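Local coordinates for protein serine-tRNA ligase (Naegleria fowleri, PDB 6BLJ) that probably charges its cognate tRNA with serine in the cytoplasm, using ATP to activate the amino acid, at residues N22-I25 and Q30-R33; Q229-D234 and Q472-G477; A237-M242 and I357-A362. One frame throughout, in Å; residues are numbered along the deposited sequence.

Contact 1: residues N22-I25 and Q30-R33; sequences NPEI and QRRR
R31 NH2 is gripped by two carboxylates, those of E24 and E28, and so illustrates how charges spaced along one helix can be tied into a chain. Across the contact the bond is a salt bridge from NH2 to E24 OE2, modelled at 2.4 Å. That value is shorter than such pairs normally settle at, so the separation is doubtful, though charges and edge-on approach suit a salt bridge. The N-H points fairly straight at the oxygen, at 154°, and the carboxylate lies at the edge of the guanidinium, near its plane, with the two flat groups only 23° apart.

The partners are seven residues apart, roughly two helical turns, and both side chains bend. E24 leaves with CG anti to the backbone N (chi1 -175°) then folds at chi2, while R31 turns at chi3 to bring its guanidinium back along the helix; the two side chains cross at about a right angle. The other carboxylate oxygen, E24 OE1, is engaged by R27 NH1, so both oxygens of E24 are paired with arginines. The result is a network of intrahelical salt bridges along the surface of helix 23-32, within the N-terminal domain of this seryl-tRNA synthetase.

Contact 2: residues Q229-D234 and Q472-G477; sequences QNYAID and QPYMGG
Aromatic packing, with a polar end, joins the side of helix 220-238 to the loop that follows strand 464-466, next to the subunit interface. Y474 carries it, laying its ring against the helix so that Y231 covers one face. In a CH-pi contact, Y231 CB stands over the face, shifted toward the rim, 3.8 Å from the centroid of the Y474 ring and 15° off the normal. The two rings meet obliquely, with planes at 50°, and Y231 CD1 touches Y474 CE2 at 3.7 Å. With CG anti to its own backbone N (chi1 170°), Y231 directs its ring away from Y474, toward S366 OG, to which its hydroxyl is hydrogen-bonded.

Two polar side chains of the helix line the Y474 edge. N230 ND2 is 3.7 Å from Y474 CE1, while D234 OD2, in the ring plane, is 3.1 Å from Y474 OH. On the loop side, Q472 O takes backbone bonds from M475 N and G477 N, folding the chain behind the tyrosine.

The same helical face meets the second subunit, where N230 OD1 bonds to ND2 of that subunit's N230. A long interface helix running on into a strand is consistent with motif 1 of class II aminoacyl-tRNA synthetases.

Contact 3: residues A237-M242 and I357-A362; sequences AKKGYM and IGNSEA
The amide oxygen of N359 rests against the hydrocarbon of a lysine rather than its charged tip: K239 CD lies 3.3 Å from N359 OD1, whereas K239 NZ stays at 3.8 Å. The two side chains slide past each other in opposite directions; K239 runs extended to CE, and the bend at chi4 (-81°) turns NZ aside from OD1, leaving CD as the nearest atom. The nitrogen end of that amide turns to Y241, with N359 ND2 3.0 Å from Y241 OH. Ring and amide planes stand nearly perpendicular, at 82°.

Y241 OH and N359 ND2 each have a firmer hydrogen-bond partner outside the contact: E355 OE2, one turn earlier on the helix of N359, for the hydroxyl, and Q338 OE1 for the amide. The Q338 bond is consistent with the amide's orientation, nitrogen toward Y241 and oxygen toward K239. G240 is the C-prime residue of a Schellman motif that closes helix 220-238, and its neighbours K239 and Y241 both reach N359.

The contact thus links the end of helix 220-238 to the middle of helix 348-366. Y241 also packs on strands 304-313 and 332-342, and M242 then enters strand 242-245, paired in parallel with 304-313.

In the fold
The three contacts sit in two separate regions of the chain. Contact 1 comes first in sequence and is local to helix 23-32; its centre lies 46 Å from that of contact 2, on the opposite side of the chain's centre, and 34 Å from that of contact 3. Contacts 2 and 3 are close, with centres 16 Å apart, and share helix 220-238: contact 2 uses its later turns, contact 3 its end. Contact 3 is nested within the loop closed by contact 2. One helix connects the loop between strands 464-466 and 480-482, the subunit interface and helix 348-366 of the class II core, while contact 1 belongs to the N-terminal domain.

Contact 1: residues N22-I25 and Q30-R33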
ATOM      1  N   ASN A  22      21.259  25.623  21.620  1.00 45.88           N
ATOM      2  CA  ASN A  22      20.305  25.561  22.721  1.00 45.33           C
ATOM      3  C   ASN A  22      19.453  24.302  22.589  1.00 46.24           C
ATOM      4  O   ASN A  22      18.307  24.373  22.121  1.00 41.41           O
ATOM      5  CB  ASN A  22      19.418  26.810  22.728  1.00 51.09           C
ATOM      6  CG  ASN A  22      18.695  27.009  24.048  1.00 56.50           C
ATOM      7  OD1 ASN A  22      18.497  26.063  24.810  1.00 58.52           O
ATOM      8  ND2 ASN A  22      18.292  28.246  24.321  1.00 56.43           N
ATOM      9  N   PRO A  23      19.989  23.129  22.940  1.00 44.02           N
ATOM     10  CA  PRO A  23      19.236  21.886  22.712  1.00 46.59           C
ATOM     11  C   PRO A  23      17.945  21.794  23.504  1.00 43.70           C
ATOM     12  O   PRO A  23      17.035  21.069  23.087  1.00 40.65           O
ATOM     13  CB  PRO A  23      20.231  20.787  23.121  1.00 49.37           C
ATOM     14  CG  PRO A  23      21.250  21.469  23.964  1.00 49.49           C
ATOM     15  CD  PRO A  23      21.342  22.874  23.463  1.00 45.01           C
ATOM     16  N   GLU A  24      17.826  22.509  24.626  1.00 43.63           N
ATOM     17  CA  GLU A  24      16.586  22.447  25.399  1.00 40.47           C
ATOM     18  C   GLU A  24      15.405  23.002  24.608  1.00 40.33           C
ATOM     19  O   GLU A  24      14.265  22.563  24.799  1.00 44.78           O
ATOM     20  CB  GLU A  24      16.751  23.193  26.730  1.00 42.63           C
ATOM     21  CG  GLU A  24      15.544  23.069  27.646  1.00 44.41           C
ATOM     22  CD  GLU A  24      15.263  21.639  28.064  1.00 48.58           C
ATOM     23  OE1 GLU A  24      16.188  20.800  28.017  1.00 51.23           O
ATOM     24  OE2 GLU A  24      14.102  21.343  28.410  1.00 54.52           O
ATOM     25  N   ILE A  25      15.662  23.933  23.693  1.00 38.11           N
ATOM     26  CA  ILE A  25      14.610  24.413  22.802  1.00 33.92           C
ATOM     27  C   ILE A  25      14.060  23.262  21.971  1.00 37.96           C
ATOM     28  O   ILE A  25      12.846  23.157  21.748  1.00 40.48           O
ATOM     29  CB  ILE A  25      15.160  25.546  21.915  1.00 40.56           C
ATOM     30  CG1 ILE A  25      15.302  26.822  22.734  1.00 50.98           C
ATOM     31  CG2 ILE A  25      14.256  25.807  20.705  1.00 37.33           C
ATOM     32  CD1 ILE A  25      16.023  27.897  22.002  1.00 55.88           C
ATOM     33  N   GLN A  30       9.927  19.014  21.066  1.00 32.71           N
ATOM     34  CA  GLN A  30       9.528  17.610  21.013  1.00 37.86           C
ATOM     35  C   GLN A  30       8.439  17.301  22.037  1.00 36.33           C
ATOM     36  O   GLN A  30       7.504  16.539  21.750  1.00 38.38           O
ATOM     37  CB  GLN A  30      10.753  16.717  21.228  1.00 36.35           C
ATOM     38  CG  GLN A  30      11.717  16.732  20.061  1.00 35.10           C
ATOM     39  CD  GLN A  30      11.123  16.106  18.811  1.00 36.64           C
ATOM     40  OE1 GLN A  30      10.626  16.806  17.927  1.00 35.66           O
ATOM     41  NE2 GLN A  30      11.176  14.775  18.729  1.00 35.89           N
ATOM     42  N   ARG A  31       8.535  17.887  23.238  1.00 37.26           N
ATOM     43  CA  ARG A  31       7.490  17.683  24.240  1.00 37.15           C
ATOM     44  C   ARG A  31       6.164  18.279  23.781  1.00 33.16           C
ATOM     45  O   ARG A  31       5.112  17.645  23.924  1.00 32.93           O
ATOM     46  CB  ARG A  31       7.918  18.284  25.581  1.00 42.31           C
ATOM     47  CG  ARG A  31       9.021  17.506  26.276  1.00 43.74           C
ATOM     48  CD  ARG A  31       9.245  17.971  27.708  1.00 50.84           C
ATOM     49  NE  ARG A  31       9.957  19.241  27.748  1.00 54.66           N
ATOM     50  CZ  ARG A  31      11.275  19.347  27.893  1.00 53.03           C
ATOM     51  NH1 ARG A  31      12.020  18.253  28.012  1.00 52.18           N
ATOM     52  NH2 ARG A  31      11.847  20.547  27.913  1.00 45.65           N
ATOM     53  N   ARG A  32       6.195  19.486  23.210  1.00 33.93           N
ATOM     54  CA  ARG A  32       4.966  20.080  22.682  1.00 33.82           C
ATOM     55  C   ARG A  32       4.378  19.246  21.550  1.00 35.72           C
ATOM     56  O   ARG A  32       3.153  19.197  21.390  1.00 35.28           O
ATOM     57  CB  ARG A  32       5.234  21.514  22.226  1.00 31.66           C
ATOM     58  CG  ARG A  32       5.646  22.430  23.402  1.00 34.07           C
ATOM     59  CD  ARG A  32       5.975  23.839  22.952  1.00 35.27           C
ATOM     60  NE  ARG A  32       6.128  24.747  24.092  1.00 38.89           N
ATOM     61  CZ  ARG A  32       6.728  25.936  24.035  1.00 50.23           C
ATOM     62  NH1 ARG A  32       7.252  26.373  22.893  1.00 50.46           N
ATOM     63  NH2 ARG A  32       6.814  26.687  25.127  1.00 50.55           N
ATOM     64  N   ARG A  33       5.226  18.595  20.751  1.00 33.72           N
ATOM     65  CA  ARG A  33       4.741  17.690  19.714  1.00 34.34           C
ATOM     66  C   ARG A  33       4.312  16.343  20.272  1.00 33.74           C
ATOM     67  O   ARG A  33       3.803  15.513  19.511  1.00 35.72           O
ATOM     68  CB  ARG A  33       5.816  17.464  18.636  1.00 34.44           C
ATOM     69  CG  ARG A  33       6.144  18.687  17.799  1.00 34.71           C
ATOM     70  CD  ARG A  33       7.109  18.360  16.666  1.00 29.74           C
ATOM     71  NE  ARG A  33       7.226  19.464  15.709  1.00 31.36           N
ATOM     72  CZ  ARG A  33       6.377  19.670  14.707  1.00 28.89           C
ATOM     73  NH1 ARG A  33       5.352  18.853  14.538  1.00 31.94           N
ATOM     74  NH2 ARG A  33       6.548  20.690  13.870  1.00 31.99           N
TER

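Contact 2: residues Q229-D234 and Q472-G477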
ATOM      1  N   GLN A 229     -13.433  28.458  -9.163  1.00 27.84           N
ATOM      2  CA  GLN A 229     -12.048  28.392  -9.607  1.00 32.20           C
ATOM      3  C   GLN A 229     -11.645  29.682 -10.307  1.00 30.03           C
ATOM      4  O   GLN A 229     -10.569  30.228 -10.055  1.00 34.37           O
ATOM      5  CB  GLN A 229     -11.853  27.202 -10.546  1.00 31.26           C
ATOM      6  CG  GLN A 229     -11.944  25.849  -9.880  1.00 31.53           C
ATOM      7  CD  GLN A 229     -12.097  24.754 -10.903  1.00 37.03           C
ATOM      8  OE1 GLN A 229     -13.023  23.946 -10.838  1.00 39.93           O
ATOM      9  NE2 GLN A 229     -11.217  24.755 -11.893  1.00 36.11           N
ATOM     10  N   ASN A 230     -12.494  30.157 -11.227  1.00 27.42           N
ATOM     11  CA  ASN A 230     -12.188  31.361 -11.994  1.00 30.26           C
ATOM     12  C   ASN A 230     -12.064  32.581 -11.084  1.00 35.45           C
ATOM     13  O   ASN A 230     -11.154  33.410 -11.244  1.00 28.41           O
ATOM     14  CB  ASN A 230     -13.288  31.567 -13.035  1.00 31.30           C
ATOM     15  CG  ASN A 230     -12.840  32.394 -14.226  1.00 47.87           C
ATOM     16  OD1 ASN A 230     -13.250  32.144 -15.355  1.00 53.35           O
ATOM     17  ND2 ASN A 230     -12.003  33.395 -13.977  1.00 46.23           N
ATOM     18  N   TYR A 231     -12.999  32.724 -10.144  1.00 31.89           N
ATOM     19  CA  TYR A 231     -12.966  33.840  -9.207  1.00 33.19           C
ATOM     20  C   TYR A 231     -11.751  33.745  -8.290  1.00 31.95           C
ATOM     21  O   TYR A 231     -11.051  34.740  -8.070  1.00 32.84           O
ATOM     22  CB  TYR A 231     -14.270  33.869  -8.396  1.00 33.43           C
ATOM     23  CG  TYR A 231     -14.264  34.832  -7.221  1.00 33.69           C
ATOM     24  CD1 TYR A 231     -13.879  36.154  -7.394  1.00 30.22           C
ATOM     25  CD2 TYR A 231     -14.646  34.419  -5.945  1.00 30.39           C
ATOM     26  CE1 TYR A 231     -13.860  37.048  -6.327  1.00 34.94           C
ATOM     27  CE2 TYR A 231     -14.638  35.313  -4.862  1.00 26.20           C
ATOM     28  CZ  TYR A 231     -14.241  36.629  -5.072  1.00 30.41           C
ATOM     29  OH  TYR A 231     -14.212  37.529  -4.032  1.00 33.28           O
ATOM     30  N   ALA A 232     -11.471  32.550  -7.769  1.00 27.21           N
ATOM     31  CA  ALA A 232     -10.331  32.377  -6.871  1.00 29.65           C
ATOM     32  C   ALA A 232      -9.032  32.795  -7.541  1.00 30.70           C
ATOM     33  O   ALA A 232      -8.206  33.496  -6.943  1.00 29.39           O
ATOM     34  CB  ALA A 232     -10.243  30.921  -6.413  1.00 26.47           C
ATOM     35  N   ILE A 233      -8.835  32.377  -8.790  1.00 31.34           N
ATOM     36  CA  ILE A 233      -7.608  32.729  -9.501  1.00 32.82           C
ATOM     37  C   ILE A 233      -7.544  34.234  -9.758  1.00 30.40           C
ATOM     38  O   ILE A 233      -6.491  34.863  -9.586  1.00 31.77           O
ATOM     39  CB  ILE A 233      -7.507  31.893 -10.792  1.00 35.27           C
ATOM     40  CG1 ILE A 233      -7.164  30.445 -10.411  1.00 35.00           C
ATOM     41  CG2 ILE A 233      -6.471  32.452 -11.745  1.00 38.07           C
ATOM     42  CD1 ILE A 233      -7.571  29.443 -11.418  1.00 36.55           C
ATOM     43  N   ASP A 234      -8.662  34.842 -10.169  1.00 31.13           N
ATOM     44  CA  ASP A 234      -8.684  36.299 -10.330  1.00 29.32           C
ATOM     45  C   ASP A 234      -8.382  36.994  -9.008  1.00 33.98           C
ATOM     46  O   ASP A 234      -7.580  37.933  -8.950  1.00 34.94           O
ATOM     47  CB  ASP A 234     -10.037  36.757 -10.864  1.00 32.55           C
ATOM     48  CG  ASP A 234     -10.203  36.474 -12.326  1.00 52.12           C
ATOM     49  OD1 ASP A 234      -9.197  36.081 -12.959  1.00 56.48           O
ATOM     50  OD2 ASP A 234     -11.326  36.676 -12.841  1.00 61.65           O
ATOM     51  N   GLN A 472     -22.084  35.511  -9.229  1.00 34.00           N
ATOM     52  CA  GLN A 472     -23.072  35.626 -10.301  1.00 43.18           C
ATOM     53  C   GLN A 472     -22.454  36.021 -11.642  1.00 47.98           C
ATOM     54  O   GLN A 472     -22.760  35.360 -12.650  1.00 46.93           O
ATOM     55  CB  GLN A 472     -24.191  36.577  -9.858  1.00 42.86           C
ATOM     56  CG  GLN A 472     -24.982  36.029  -8.660  1.00 44.56           C
ATOM     57  CD  GLN A 472     -26.078  36.964  -8.150  1.00 44.58           C
ATOM     58  OE1 GLN A 472     -26.393  37.969  -8.772  1.00 42.49           O
ATOM     59  NE2 GLN A 472     -26.645  36.636  -6.992  1.00 38.99           N
ATOM     60  N   PRO A 473     -21.568  37.025 -11.737  1.00 43.64           N
ATOM     61  CA  PRO A 473     -20.955  37.319 -13.047  1.00 43.67           C
ATOM     62  C   PRO A 473     -20.139  36.174 -13.613  1.00 42.93           C
ATOM     63  O   PRO A 473     -20.026  36.051 -14.838  1.00 47.58           O
ATOM     64  CB  PRO A 473     -20.076  38.548 -12.762  1.00 46.70           C
ATOM     65  CG  PRO A 473     -20.643  39.152 -11.536  1.00 45.93           C
ATOM     66  CD  PRO A 473     -21.171  38.016 -10.717  1.00 39.53           C
ATOM     67  N   TYR A 474     -19.565  35.324 -12.768  1.00 36.64           N
ATOM     68  CA  TYR A 474     -18.786  34.191 -13.241  1.00 30.15           C
ATOM     69  C   TYR A 474     -19.654  33.038 -13.722  1.00 32.78           C
ATOM     70  O   TYR A 474     -19.117  32.030 -14.195  1.00 38.99           O
ATOM     71  CB  TYR A 474     -17.853  33.707 -12.129  1.00 36.96           C
ATOM     72  CG  TYR A 474     -16.733  34.670 -11.793  1.00 37.59           C
ATOM     73  CD1 TYR A 474     -15.536  34.627 -12.483  1.00 37.00           C
ATOM     74  CD2 TYR A 474     -16.876  35.616 -10.782  1.00 40.13           C
ATOM     75  CE1 TYR A 474     -14.503  35.502 -12.180  1.00 37.31           C
ATOM     76  CE2 TYR A 474     -15.846  36.491 -10.469  1.00 37.92           C
ATOM     77  CZ  TYR A 474     -14.659  36.420 -11.173  1.00 38.18           C
ATOM     78  OH  TYR A 474     -13.619  37.276 -10.892  1.00 40.11           O
ATOM     79  N   MET A 475     -20.973  33.165 -13.601  1.00 40.88           N
ATOM     80  CA  MET A 475     -21.929  32.158 -14.040  1.00 47.75           C
ATOM     81  C   MET A 475     -22.932  32.734 -15.029  1.00 52.82           C
ATOM     82  O   MET A 475     -24.092  32.327 -15.044  1.00 56.25           O
ATOM     83  CB  MET A 475     -22.656  31.560 -12.839  1.00 50.50           C
ATOM     84  CG  MET A 475     -21.896  30.467 -12.152  1.00 43.18           C
ATOM     85  SD  MET A 475     -22.844  29.882 -10.760  1.00 44.52           S
ATOM     86  CE  MET A 475     -24.142  28.952 -11.573  1.00 35.02           C
ATOM     87  N   GLY A 476     -22.504  33.702 -15.834  1.00 51.08           N
ATOM     88  CA  GLY A 476     -23.388  34.301 -16.819  1.00 47.23           C
ATOM     89  C   GLY A 476     -24.607  34.974 -16.238  1.00 49.61           C
ATOM     90  O   GLY A 476     -25.636  35.068 -16.915  1.00 51.09           O
ATOM     91  N   GLY A 477     -24.527  35.445 -14.997  1.00 47.89           N
ATOM     92  CA  GLY A 477     -25.627  36.162 -14.388  1.00 44.21           C
ATOM     93  C   GLY A 477     -26.652  35.314 -13.654  1.00 42.29           C
ATOM     94  O   GLY A 477     -27.629  35.874 -13.141  1.00 45.18           O
TER

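Contact 3: residues A237-M242 and I357-A362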
ATOM      1  N   ALA A 237      -4.661  36.537  -8.255  1.00 32.92           N
ATOM      2  CA  ALA A 237      -3.825  37.214  -9.245  1.00 34.73           C
ATOM      3  C   ALA A 237      -3.783  38.710  -8.984  1.00 40.67           C
ATOM      4  O   ALA A 237      -2.733  39.348  -9.135  1.00 38.89           O
ATOM      5  CB  ALA A 237      -4.331  36.946 -10.667  1.00 35.91           C
ATOM      6  N   LYS A 238      -4.921  39.286  -8.613  1.00 35.89           N
ATOM      7  CA  LYS A 238      -4.969  40.699  -8.283  1.00 41.58           C
ATOM      8  C   LYS A 238      -4.175  41.027  -7.025  1.00 43.06           C
ATOM      9  O   LYS A 238      -3.755  42.175  -6.859  1.00 44.37           O
ATOM     10  CB  LYS A 238      -6.426  41.144  -8.178  1.00 41.19           C
ATOM     11  CG  LYS A 238      -7.061  41.213  -9.565  1.00 59.57           C
ATOM     12  CD  LYS A 238      -8.552  41.501  -9.583  1.00 64.57           C
ATOM     13  CE  LYS A 238      -9.033  41.514 -11.033  1.00 64.45           C
ATOM     14  NZ  LYS A 238     -10.505  41.633 -11.189  1.00 70.06           N
ATOM     15  N   LYS A 239      -3.921  40.052  -6.154  1.00 43.63           N
ATOM     16  CA  LYS A 239      -3.066  40.293  -4.997  1.00 40.94           C
ATOM     17  C   LYS A 239      -1.605  39.978  -5.290  1.00 39.85           C
ATOM     18  O   LYS A 239      -0.800  39.884  -4.358  1.00 36.07           O
ATOM     19  CB  LYS A 239      -3.541  39.482  -3.789  1.00 33.62           C
ATOM     20  CG  LYS A 239      -4.961  39.826  -3.335  1.00 38.73           C
ATOM     21  CD  LYS A 239      -5.349  39.061  -2.079  1.00 37.95           C
ATOM     22  CE  LYS A 239      -6.733  39.449  -1.610  1.00 45.53           C
ATOM     23  NZ  LYS A 239      -6.710  40.707  -0.844  1.00 49.22           N
ATOM     24  N   GLY A 240      -1.251  39.795  -6.558  1.00 39.40           N
ATOM     25  CA  GLY A 240       0.123  39.514  -6.920  1.00 40.92           C
ATOM     26  C   GLY A 240       0.524  38.059  -6.841  1.00 43.49           C
ATOM     27  O   GLY A 240       1.727  37.765  -6.870  1.00 43.07           O
ATOM     28  N   TYR A 241      -0.431  37.135  -6.751  1.00 34.00           N
ATOM     29  CA  TYR A 241      -0.111  35.711  -6.743  1.00 35.55           C
ATOM     30  C   TYR A 241      -0.116  35.189  -8.177  1.00 34.72           C
ATOM     31  O   TYR A 241      -1.133  35.267  -8.868  1.00 35.04           O
ATOM     32  CB  TYR A 241      -1.090  34.940  -5.851  1.00 29.51           C
ATOM     33  CG  TYR A 241      -0.850  35.162  -4.365  1.00 30.12           C
ATOM     34  CD1 TYR A 241      -1.065  36.417  -3.781  1.00 34.59           C
ATOM     35  CD2 TYR A 241      -0.439  34.117  -3.542  1.00 29.91           C
ATOM     36  CE1 TYR A 241      -0.846  36.632  -2.416  1.00 32.02           C
ATOM     37  CE2 TYR A 241      -0.225  34.314  -2.175  1.00 33.79           C
ATOM     38  CZ  TYR A 241      -0.432  35.576  -1.618  1.00 34.85           C
ATOM     39  OH  TYR A 241      -0.214  35.776  -0.270  1.00 33.59           O
ATOM     40  N   MET A 242       1.026  34.673  -8.616  1.00 29.57           N
ATOM     41  CA  MET A 242       1.180  34.163  -9.978  0.70 31.85           C
ATOM     42  C   MET A 242       0.377  32.878 -10.184  1.00 26.15           C
ATOM     43  O   MET A 242       0.663  31.858  -9.551  1.00 26.34           O
ATOM     44  CB  MET A 242       2.661  33.917 -10.253  0.70 31.25           C
ATOM     45  CG  MET A 242       2.927  33.102 -11.486  0.70 40.68           C
ATOM     46  SD  MET A 242       2.841  34.092 -12.972  0.70 51.51           S
ATOM     47  CE  MET A 242       4.594  34.203 -13.325  0.70 55.40           C
ATOM     48  N   ILE A 357      -3.488  33.806   5.673  1.00 25.99           N
ATOM     49  CA  ILE A 357      -4.761  33.489   6.309  1.00 25.87           C
ATOM     50  C   ILE A 357      -5.714  34.663   6.122  1.00 33.05           C
ATOM     51  O   ILE A 357      -6.917  34.463   5.932  1.00 32.71           O
ATOM     52  CB  ILE A 357      -4.571  33.099   7.796  1.00 31.75           C
ATOM     53  CG1 ILE A 357      -5.853  32.479   8.377  1.00 33.11           C
ATOM     54  CG2 ILE A 357      -4.128  34.301   8.651  1.00 27.24           C
ATOM     55  CD1 ILE A 357      -6.299  31.203   7.668  1.00 29.72           C
ATOM     56  N   GLY A 358      -5.183  35.897   6.090  1.00 37.85           N
ATOM     57  CA  GLY A 358      -6.017  37.057   5.797  1.00 32.19           C
ATOM     58  C   GLY A 358      -6.621  37.026   4.401  1.00 31.00           C
ATOM     59  O   GLY A 358      -7.755  37.461   4.199  1.00 30.17           O
ATOM     60  N   ASN A 359      -5.860  36.543   3.415  1.00 30.06           N
ATOM     61  CA  ASN A 359      -6.403  36.370   2.069  1.00 28.18           C
ATOM     62  C   ASN A 359      -7.583  35.398   2.067  1.00 29.06           C
ATOM     63  O   ASN A 359      -8.602  35.649   1.419  1.00 26.68           O
ATOM     64  CB  ASN A 359      -5.309  35.873   1.113  1.00 29.82           C
ATOM     65  CG  ASN A 359      -4.264  36.941   0.802  1.00 33.84           C
ATOM     66  OD1 ASN A 359      -4.512  38.131   0.968  1.00 31.70           O
ATOM     67  ND2 ASN A 359      -3.102  36.513   0.343  1.00 29.24           N
ATOM     68  N   SER A 360      -7.449  34.264   2.760  1.00 23.33           N
ATOM     69  CA  SER A 360      -8.532  33.288   2.778  1.00 24.31           C
ATOM     70  C   SER A 360      -9.755  33.843   3.493  1.00 28.86           C
ATOM     71  O   SER A 360     -10.890  33.641   3.044  1.00 28.84           O
ATOM     72  CB  SER A 360      -8.055  31.984   3.428  1.00 27.44           C
ATOM     73  OG  SER A 360      -7.009  31.409   2.651  1.00 29.04           O
ATOM     74  N   GLU A 361      -9.538  34.551   4.602  1.00 26.64           N
ATOM     75  CA  GLU A 361     -10.634  35.210   5.309  1.00 32.07           C
ATOM     76  C   GLU A 361     -11.365  36.197   4.406  1.00 31.27           C
ATOM     77  O   GLU A 361     -12.599  36.200   4.353  1.00 31.31           O
ATOM     78  CB  GLU A 361     -10.106  35.931   6.546  1.00 27.82           C
ATOM     79  CG  GLU A 361      -9.683  35.018   7.683  1.00 28.32           C
ATOM     80  CD  GLU A 361      -9.474  35.807   8.951  1.00 34.09           C
ATOM     81  OE1 GLU A 361     -10.484  36.286   9.505  1.00 32.81           O
ATOM     82  OE2 GLU A 361      -8.312  35.973   9.377  1.00 34.07           O
ATOM     83  N   ALA A 362     -10.618  37.064   3.703  1.00 29.94           N
ATOM     84  CA  ALA A 362     -11.266  37.994   2.775  1.00 33.92           C
ATOM     85  C   ALA A 362     -12.027  37.236   1.692  1.00 30.81           C
ATOM     86  O   ALA A 362     -13.098  37.670   1.248  1.00 27.10           O
ATOM     87  CB  ALA A 362     -10.234  38.932   2.144  1.00 27.98           C
TER